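Local coordinates for regulatory protein AsnC (Escherichia coli, PDB 2CG4) that activates transcription of asnA, autogenously regulates its own gene and represses gidA expression post-transcriptionally, binding DNA in a sequence-specific manner, at residues C70-I75 against T136-V141; V95-Y100 against F108-C113. The protein carries 1 engineered substitution. All coordinates share one frame; numbering follows the deposited sequence.

Contact 1: residues C70-I75 against T136-V141. With ASN (asparagine), chain C.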
# COMPACT_ATOMS: atom_id res chain seq x y z
N CYS A 70 -15.28 15.81 2.65
CA CYS A 70 -14.33 14.73 2.49
C CYS A 70 -14.73 13.78 1.36
O CYS A 70 -15.87 13.78 0.91
CB CYS A 70 -14.15 14.00 3.81
SG CYS A 70 -15.65 13.27 4.44
N PHE A 71 -13.75 13.03 0.87
CA PHE A 71 -14.01 11.84 0.08
C PHE A 71 -13.77 10.63 0.96
O PHE A 71 -12.86 10.65 1.79
CB PHE A 71 -13.09 11.78 -1.13
CG PHE A 71 -13.35 12.87 -2.14
CD1 PHE A 71 -12.65 14.07 -2.09
CD2 PHE A 71 -14.29 12.68 -3.15
CE1 PHE A 71 -12.90 15.07 -3.03
CE2 PHE A 71 -14.54 13.68 -4.10
CZ PHE A 71 -13.84 14.87 -4.03
N ILE A 72 -14.60 9.61 0.80
CA ILE A 72 -14.45 8.36 1.52
C ILE A 72 -14.38 7.24 0.50
O ILE A 72 -15.21 7.16 -0.40
CB ILE A 72 -15.61 8.16 2.51
CG1 ILE A 72 -15.86 9.47 3.27
CG2 ILE A 72 -15.34 7.01 3.47
CD1 ILE A 72 -16.88 9.37 4.33
N GLY A 73 -13.36 6.40 0.61
CA GLY A 73 -13.31 5.16 -0.16
C GLY A 73 -13.93 4.07 0.68
O GLY A 73 -13.55 3.86 1.82
N ILE A 74 -14.92 3.38 0.13
CA ILE A 74 -15.57 2.31 0.87
C ILE A 74 -15.03 0.97 0.39
O ILE A 74 -14.99 0.71 -0.81
CB ILE A 74 -17.10 2.37 0.73
CG1 ILE A 74 -17.66 3.49 1.60
CG2 ILE A 74 -17.73 1.03 1.10
CD1 ILE A 74 -18.04 4.71 0.83
N ILE A 75 -14.57 0.14 1.33
CA ILE A 75 -14.25 -1.24 1.04
C ILE A 75 -15.32 -2.19 1.60
O ILE A 75 -15.63 -2.17 2.79
CB ILE A 75 -12.84 -1.63 1.55
CG1 ILE A 75 -11.76 -0.77 0.89
CG2 ILE A 75 -12.57 -3.11 1.30
CD1 ILE A 75 -11.26 0.41 1.75
N THR A 136 -13.80 1.90 5.90
CA THR A 136 -13.76 3.15 5.17
C THR A 136 -12.36 3.77 5.23
O THR A 136 -11.59 3.48 6.13
CB THR A 136 -14.80 4.16 5.70
OG1 THR A 136 -14.74 4.25 7.13
CG2 THR A 136 -16.18 3.76 5.26
N GLU A 137 -12.04 4.61 4.26
CA GLU A 137 -10.83 5.46 4.33
C GLU A 137 -11.23 6.84 3.87
O GLU A 137 -11.57 7.02 2.71
CB GLU A 137 -9.75 4.95 3.40
CG GLU A 137 -8.87 3.87 3.99
CD GLU A 137 -8.01 3.20 2.93
OE1 GLU A 137 -8.07 1.96 2.83
OE2 GLU A 137 -7.29 3.92 2.20
N THR A 138 -11.24 7.81 4.78
CA THR A 138 -11.74 9.12 4.41
C THR A 138 -10.59 10.14 4.23
O THR A 138 -9.68 10.22 5.06
CB THR A 138 -12.90 9.60 5.35
OG1 THR A 138 -12.47 10.64 6.22
CG2 THR A 138 -13.44 8.46 6.17
N LEU A 139 -10.63 10.87 3.10
CA LEU A 139 -9.63 11.90 2.73
C LEU A 139 -10.16 13.32 2.98
O LEU A 139 -10.92 13.85 2.18
CB LEU A 139 -9.25 11.78 1.25
CG LEU A 139 -8.47 10.57 0.72
CD1 LEU A 139 -9.22 9.25 0.98
CD2 LEU A 139 -8.22 10.76 -0.76
N ILE A 140 -9.76 13.93 4.09
CA ILE A 140 -10.34 15.19 4.50
C ILE A 140 -9.81 16.32 3.63
O ILE A 140 -8.59 16.43 3.40
CB ILE A 140 -10.08 15.45 5.99
CG1 ILE A 140 -10.88 14.45 6.83
CG2 ILE A 140 -10.44 16.89 6.37
CD1 ILE A 140 -11.43 15.02 8.12
N VAL A 141 -10.73 17.13 3.11
CA VAL A 141 -10.35 18.28 2.30
C VAL A 141 -9.92 19.41 3.22
O VAL A 141 -10.63 19.80 4.14
CB VAL A 141 -11.50 18.76 1.35
CG1 VAL A 141 -11.01 19.86 0.44
CG2 VAL A 141 -12.04 17.60 0.52
N ASN C . -10.28 4.72 8.90
CA ASN C . -11.68 5.24 8.84
C ASN C . -11.86 6.27 7.76
O ASN C . -11.01 7.15 7.56
CB ASN C . -12.11 5.81 10.17
CG ASN C . -12.24 4.75 11.22
OD1 ASN C . -12.99 3.79 11.06
ND2 ASN C . -11.50 4.90 12.30
OXT ASN C . -12.87 6.21 7.06

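Contact 2: residues V95-Y100 against F108-C113. With ASN (asparagine), chain B.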
# COMPACT_ATOMS: atom_id res chain seq x y z
N VAL A 95 -24.07 12.49 2.05
CA VAL A 95 -23.48 11.96 0.82
C VAL A 95 -24.01 12.71 -0.39
O VAL A 95 -25.16 12.49 -0.80
CB VAL A 95 -23.86 10.49 0.61
CG1 VAL A 95 -23.20 9.96 -0.65
CG2 VAL A 95 -23.50 9.65 1.85
N THR A 96 -23.18 13.57 -0.97
CA THR A 96 -23.55 14.36 -2.12
C THR A 96 -23.17 13.74 -3.47
O THR A 96 -23.67 14.14 -4.52
CB THR A 96 -22.93 15.78 -2.04
OG1 THR A 96 -21.52 15.67 -1.87
CG2 THR A 96 -23.53 16.57 -0.88
N GLU A 97 -22.25 12.77 -3.46
CA GLU A 97 -21.76 12.20 -4.71
C GLU A 97 -21.33 10.79 -4.42
O GLU A 97 -21.00 10.47 -3.28
CB GLU A 97 -20.55 12.98 -5.23
CG GLU A 97 -20.77 14.46 -5.42
CD GLU A 97 -19.60 15.15 -6.12
OE1 GLU A 97 -18.52 14.53 -6.26
OE2 GLU A 97 -19.76 16.32 -6.53
N ALA A 98 -21.29 9.95 -5.44
CA ALA A 98 -20.78 8.61 -5.25
C ALA A 98 -20.38 8.09 -6.60
O ALA A 98 -21.03 8.41 -7.60
CB ALA A 98 -21.85 7.68 -4.63
N TYR A 99 -19.34 7.27 -6.61
CA TYR A 99 -18.76 6.85 -7.86
C TYR A 99 -18.37 5.41 -7.74
O TYR A 99 -17.96 4.94 -6.68
CB TYR A 99 -17.49 7.66 -8.14
CG TYR A 99 -17.71 9.14 -8.30
CD1 TYR A 99 -17.63 9.99 -7.20
CD2 TYR A 99 -17.97 9.69 -9.55
CE1 TYR A 99 -17.81 11.36 -7.35
CE2 TYR A 99 -18.16 11.04 -9.71
CZ TYR A 99 -18.07 11.87 -8.61
OH TYR A 99 -18.24 13.22 -8.78
N TYR A 100 -18.49 4.70 -8.86
CA TYR A 100 -17.94 3.37 -8.97
C TYR A 100 -16.68 3.50 -9.78
O TYR A 100 -16.75 3.73 -10.98
CB TYR A 100 -18.94 2.46 -9.69
CG TYR A 100 -18.48 1.05 -9.88
CD1 TYR A 100 -18.70 0.09 -8.90
CD2 TYR A 100 -17.83 0.67 -11.05
CE1 TYR A 100 -18.27 -1.22 -9.09
CE2 TYR A 100 -17.39 -0.61 -11.24
CZ TYR A 100 -17.62 -1.56 -10.27
OH TYR A 100 -17.18 -2.85 -10.47
N PHE A 108 -16.53 5.18 -4.09
CA PHE A 108 -15.85 6.40 -3.70
C PHE A 108 -16.92 7.50 -3.60
O PHE A 108 -17.63 7.75 -4.56
CB PHE A 108 -14.78 6.75 -4.75
CG PHE A 108 -13.82 7.83 -4.32
CD1 PHE A 108 -13.01 7.66 -3.20
CD2 PHE A 108 -13.70 8.99 -5.06
CE1 PHE A 108 -12.11 8.65 -2.81
CE2 PHE A 108 -12.80 9.99 -4.68
CZ PHE A 108 -12.00 9.81 -3.55
N ILE A 109 -17.05 8.12 -2.43
CA ILE A 109 -18.14 9.04 -2.17
C ILE A 109 -17.60 10.34 -1.63
O ILE A 109 -16.52 10.37 -1.05
CB ILE A 109 -19.19 8.47 -1.15
CG1 ILE A 109 -18.60 8.44 0.26
CG2 ILE A 109 -19.69 7.09 -1.58
CD1 ILE A 109 -19.53 7.81 1.32
N LYS A 110 -18.35 11.42 -1.85
CA LYS A 110 -18.14 12.68 -1.15
C LYS A 110 -19.18 12.83 -0.06
O LYS A 110 -20.37 12.64 -0.30
CB LYS A 110 -18.25 13.85 -2.11
CG LYS A 110 -17.29 14.96 -1.82
CD LYS A 110 -17.73 16.21 -2.54
CE LYS A 110 -16.61 17.25 -2.56
NZ LYS A 110 -17.01 18.39 -3.43
N VAL A 111 -18.73 13.17 1.16
CA VAL A 111 -19.66 13.65 2.16
C VAL A 111 -19.30 15.04 2.64
O VAL A 111 -18.12 15.37 2.81
CB VAL A 111 -19.88 12.64 3.33
CG1 VAL A 111 -19.32 11.28 2.96
CG2 VAL A 111 -19.31 13.15 4.64
N MET A 112 -20.33 15.86 2.82
CA MET A 112 -20.19 17.26 3.20
C MET A 112 -20.72 17.44 4.62
O MET A 112 -21.89 17.18 4.88
CB MET A 112 -21.00 18.13 2.25
CG MET A 112 -20.45 18.17 0.84
SD MET A 112 -18.82 18.94 0.80
CE MET A 112 -19.22 20.62 1.23
N CYS A 113 -19.85 17.88 5.52
CA CYS A 113 -20.20 17.98 6.94
C CYS A 113 -19.85 19.35 7.52
O CYS A 113 -19.02 20.07 6.99
CB CYS A 113 -19.52 16.88 7.74
SG CYS A 113 -20.39 15.30 7.68
N ASN B . -12.19 -1.11 -7.58
CA ASN B . -12.79 -1.99 -8.62
C ASN B . -11.84 -2.32 -9.73
O ASN B . -11.10 -1.46 -10.22
CB ASN B . -14.06 -1.38 -9.19
CG ASN B . -15.16 -1.31 -8.18
OD1 ASN B . -15.56 -2.33 -7.61
ND2 ASN B . -15.65 -0.11 -7.93
OXT ASN B . -11.79 -3.47 -10.14

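Contact 1: residues C70-I75 against T136-V141
Phe-71 and Leu-139 form a hydrogen-bonded pair: Phe-71 N reaches Leu-139 O at 3.2 Å, and Leu-139 N returns to Phe-71 O at 2.6 Å. Gly-73 and Glu-137 repeat the exchange, with Gly-73 N to Glu-137 O at 2.8 Å and Glu-137 N to Gly-73 O at 3.0 Å. Between these pairs, Ile-72 CA and Thr-138 CA direct C-H groups at Glu-137 O and Phe-71 O.

This antiparallel pairing joins strand 68-76 to strand 133-147 in the four-stranded antiparallel sheet of the Lrp/AsnC ligand-binding domain, a beta-alpha-beta-beta-alpha-beta, ferredoxin-like fold. Apolar contacts gather on the face of Cys-70, Ile-72 and Ile-74, covered by helix 116-127. Ile-72 lies alongside both threonines; its CG2, anti to the backbone N, is 3.7 Å from Thr-136 CB, and Ile-74 CG1 meets Thr-136 CG2. On the other face, Phe-71 meets Phe-71 of a second subunit.

At the end of the pairing, the tip of Ile-75 swings back to Glu-137, its CD1 methyl packed 3.7 Å from the carboxylate OE1, while Glu-137 OE2 bonds to Tyr-105 OH.

Polar groups of 136-141 also hold a bound asparagine. Thr-138 N donates to atom O of the ligand carboxylate (157° at the hydrogen), and Thr-136 OG1 appears to donate to OXT, whose position is less certain. Gly-103 O and Ser-106 O of a third subunit also bond this ligand, which therefore lies between chains.

Contact 2: residues V95-Y100 against F108-C113
Tyr-99 and Phe-108 pair by their backbones: Phe-108 N donates to Tyr-99 O at 3.0 Å almost straight (172°), whereas the return bond from Tyr-99 N is weak. Phe-108 O also sits at the edge of the Tyr-99 ring, near its plane, 3.5 Å from Tyr-99 CD1. Further along, Lys-110 N meets Glu-97 O, and Thr-96 N reaches Lys-110 O at 3.0 Å. The register slips by one residue between Val-95 and Glu-97, a beta bulge in this hairpin.

Glu-97 and Lys-110 run side by side with CB atoms 4.0 Å apart, both chains extended beyond CG. Tyr-99 OH donates to Glu-97 OE1 at 2.9 Å from above the carboxylate plane, and it also bonds Lys-110 NZ of a second subunit. On the opposite face from Glu-97 and Lys-110, Ala-98 CB touches Ile-109 CG2 at 3.8 Å.

Tyr-100, part of the asparagine pocket, has CG anti to its backbone N (chi1 179°) and places one ring face against ND2 of a bound asparagine, 3.0 Å above the ring plane and toward its rim.

Strand 107-113 sits between strands 95-101 and 68-76, with Val-111 against helix 116-127, while Glu-97, Ala-98 and Tyr-100 continue the sheet into an antiparallel strand of the second subunit.

In the fold
From the N terminus the chain passes through the helix-turn-helix region and strand 52-59 before entering strand 68-76, the first half of contact 1. Helix 82-90 then leads to strand 95-101, and a five-residue loop, 102-106, carrying most of the asparagine pocket, returns the chain along strand 107-113, so contact 2 closes a beta hairpin. After helix 116-127, strand 133-147 comes back beside 68-76, and contact 1 closes a loop of 60 residues within which contact 2 is wholly nested. The two are joined where 68-76 and 107-113 lie side by side: Ile-72 N is 2.8 Å from Ile-109 O, a probable hydrogen bond. Together they give the strand order 95-101, 107-113, 68-76, 133-147, and both reach the second subunit.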